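Local coordinates for protein D-threo-3-hydroxyaspartate dehydratase (Delftia, PDB 3WQC) that catalyses the pyridoxal 5'-phosphate-dependent deamination of D-threo-3-hydroxyaspartate to oxaloacetate and ammonia, at residues A197-E202 against L232-L237. Residues are numbered along the deposited sequence; the frame is centred on the assembly and turned at random.
Sequences ALAERE and LAASRL
A233 meets the methyl of A199 through its backbone carbonyl, A233 C lying 4.3 Å from A199 CB. At A234 the approach is tighter: A199 CB stands 3.6 Å from A234 CA and 3.8 Å from A234 CB. Alanine suits A199 and A234 because, with their CA atoms 5.0 Å apart, a methyl fills the gap where a longer side chain would have little room. R236, extended from CG to NE, has the length to span to the helix, and the bend at chi2 of E200 (59°) turns its carboxylate to meet it. The two planes are nearly parallel (18°) but offset: in the conformer described, R236 NE donates to E200 OE2 at 3.1 Å from above the carboxylate plane, and R236 NH2 bonds weakly to E200 OE1 at 3.0 Å. A second conformer exists, so R236 is not rigidly held. OE1 also pairs with R203. With an alanine in place of E200, R236 and R203 would probably be left without their shared counter-charge. Within the barrel domain, the contact joins helix 192-215 to the chain leaving helix 228-233; E200 sets its negative charge between two arginines, probably helping to balance both, while a water ties its OE2 to the R236 carbonyl O.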
loop_
_atom_site.group_PDB
_atom_site.type_symbol
_atom_site.label_atom_id
_atom_site.label_comp_id
_atom_site.label_asym_id
_atom_site.label_seq_id
_atom_site.Cartn_x
_atom_site.Cartn_y
_atom_site.Cartn_z
ATOM N N ALA B 197 -1.345 -27.413 17.049
ATOM C CA ALA B 197 -2.613 -28.144 16.751
ATOM C C ALA B 197 -3.098 -27.743 15.366
ATOM O O ALA B 197 -3.524 -28.634 14.594
ATOM C CB ALA B 197 -3.705 -27.836 17.816
ATOM N N LEU B 198 -3.030 -26.458 15.008
ATOM C CA LEU B 198 -3.520 -26.020 13.673
ATOM C C LEU B 198 -2.592 -26.606 12.611
ATOM O O LEU B 198 -3.093 -27.023 11.578
ATOM C CB LEU B 198 -3.634 -24.478 13.620
ATOM C CG LEU B 198 -4.041 -23.989 12.189
ATOM C CD1 LEU B 198 -5.434 -24.475 11.780
ATOM C CD2 LEU B 198 -3.925 -22.483 12.233
ATOM N N ALA B 199 -1.267 -26.655 12.864
ATOM C CA ALA B 199 -0.318 -27.189 11.880
ATOM C C ALA B 199 -0.731 -28.641 11.629
ATOM O O ALA B 199 -0.613 -29.128 10.474
ATOM C CB ALA B 199 1.124 -27.029 12.322
ATOM N N GLU B 200 -1.035 -29.384 12.703
ATOM C CA GLU B 200 -1.480 -30.832 12.555
ATOM C C GLU B 200 -2.825 -30.920 11.769
ATOM O O GLU B 200 -2.960 -31.810 10.898
ATOM C CB GLU B 200 -1.591 -31.501 13.908
ATOM C CG GLU B 200 -2.198 -32.906 13.817
ATOM C CD GLU B 200 -1.466 -33.904 12.961
ATOM O OE1 GLU B 200 -2.160 -34.905 12.609
ATOM O OE2 GLU B 200 -0.269 -33.742 12.571
ATOM N N ARG B 201 -3.781 -30.025 12.017
ATOM C CA ARG B 201 -5.070 -30.018 11.257
ATOM C C ARG B 201 -4.768 -29.734 9.773
ATOM O O ARG B 201 -5.379 -30.349 8.862
ATOM C CB ARG B 201 -6.010 -28.933 11.797
ATOM C CG ARG B 201 -7.343 -28.688 11.168
ATOM C CD ARG B 201 -8.182 -27.659 12.034
ATOM N NE ARG B 201 -9.261 -27.181 11.233
ATOM C CZ ARG B 201 -10.445 -27.765 11.188
ATOM N NH1 ARG B 201 -10.704 -28.815 11.983
ATOM N NH2 ARG B 201 -11.388 -27.260 10.419
ATOM N N GLU B 202 -3.858 -28.789 9.489
ATOM C CA GLU B 202 -3.521 -28.432 8.082
ATOM C C GLU B 202 -2.871 -29.660 7.379
ATOM O O GLU B 202 -3.251 -30.048 6.265
ATOM C CB GLU B 202 -2.523 -27.245 8.152
ATOM C CG GLU B 202 -2.148 -26.739 6.763
ATOM C CD GLU B 202 -1.067 -25.640 6.746
ATOM O OE1 GLU B 202 -0.143 -25.634 7.617
ATOM O OE2 GLU B 202 -1.086 -24.803 5.782
ATOM N N LEU B 232 6.665 -23.261 11.103
ATOM C CA LEU B 232 7.557 -23.215 12.269
ATOM C C LEU B 232 7.068 -24.015 13.471
ATOM O O LEU B 232 7.855 -24.376 14.365
ATOM C CB LEU B 232 7.831 -21.775 12.664
ATOM C CG LEU B 232 8.669 -21.023 11.578
ATOM C CD1 LEU B 232 8.707 -19.495 11.894
ATOM C CD2 LEU B 232 10.078 -21.604 11.366
ATOM N N ALA B 233 5.779 -24.357 13.460
ATOM C CA ALA B 233 5.159 -25.010 14.622
ATOM C C ALA B 233 4.881 -26.507 14.392
ATOM O O ALA B 233 4.649 -27.212 15.409
ATOM C CB ALA B 233 3.900 -24.272 15.053
ATOM N N ALA B 234 4.918 -27.007 13.126
ATOM C CA ALA B 234 4.449 -28.378 12.879
ATOM C C ALA B 234 5.360 -29.342 13.653
ATOM O O ALA B 234 6.559 -29.249 13.530
ATOM C CB ALA B 234 4.423 -28.641 11.381
ATOM N N SER B 235 4.807 -30.264 14.430
ATOM C CA SER B 235 5.685 -31.325 15.020
ATOM C C SER B 235 6.103 -32.362 14.060
ATOM O O SER B 235 7.234 -32.860 14.160
ATOM C CB SER B 235 5.162 -32.002 16.296
ATOM O OG SER B 235 3.814 -32.094 16.288
ATOM N N ARG B 236 5.167 -32.763 13.202
ATOM C CA ARG B 236 5.440 -33.819 12.206
ATOM C C ARG B 236 4.822 -33.405 10.874
ATOM O O ARG B 236 3.843 -32.635 10.859
ATOM C CB ARG B 236 4.830 -35.177 12.641
ATOM C CG ARG B 236 3.298 -35.106 12.703
ATOM C CD ARG B 236 2.645 -36.448 12.965
ATOM N NE ARG B 236 1.220 -36.369 13.221
ATOM C CZ ARG B 236 0.446 -37.447 13.120
ATOM N NH1 ARG B 236 1.010 -38.572 12.760
ATOM N NH2 ARG B 236 -0.832 -37.446 13.436
ATOM N N LEU B 237 5.389 -33.885 9.784
ATOM C CA LEU B 237 4.863 -33.583 8.461
ATOM C C LEU B 237 4.664 -34.818 7.605
ATOM O O LEU B 237 4.890 -34.779 6.384
ATOM C CB LEU B 237 5.690 -32.493 7.698
ATOM C CG LEU B 237 5.565 -31.091 8.333
ATOM C CD1 LEU B 237 6.607 -30.069 7.765
ATOM C CD2 LEU B 237 4.132 -30.501 8.236
HETATM O O HOH W 1 1.737 -31.855 12.556
#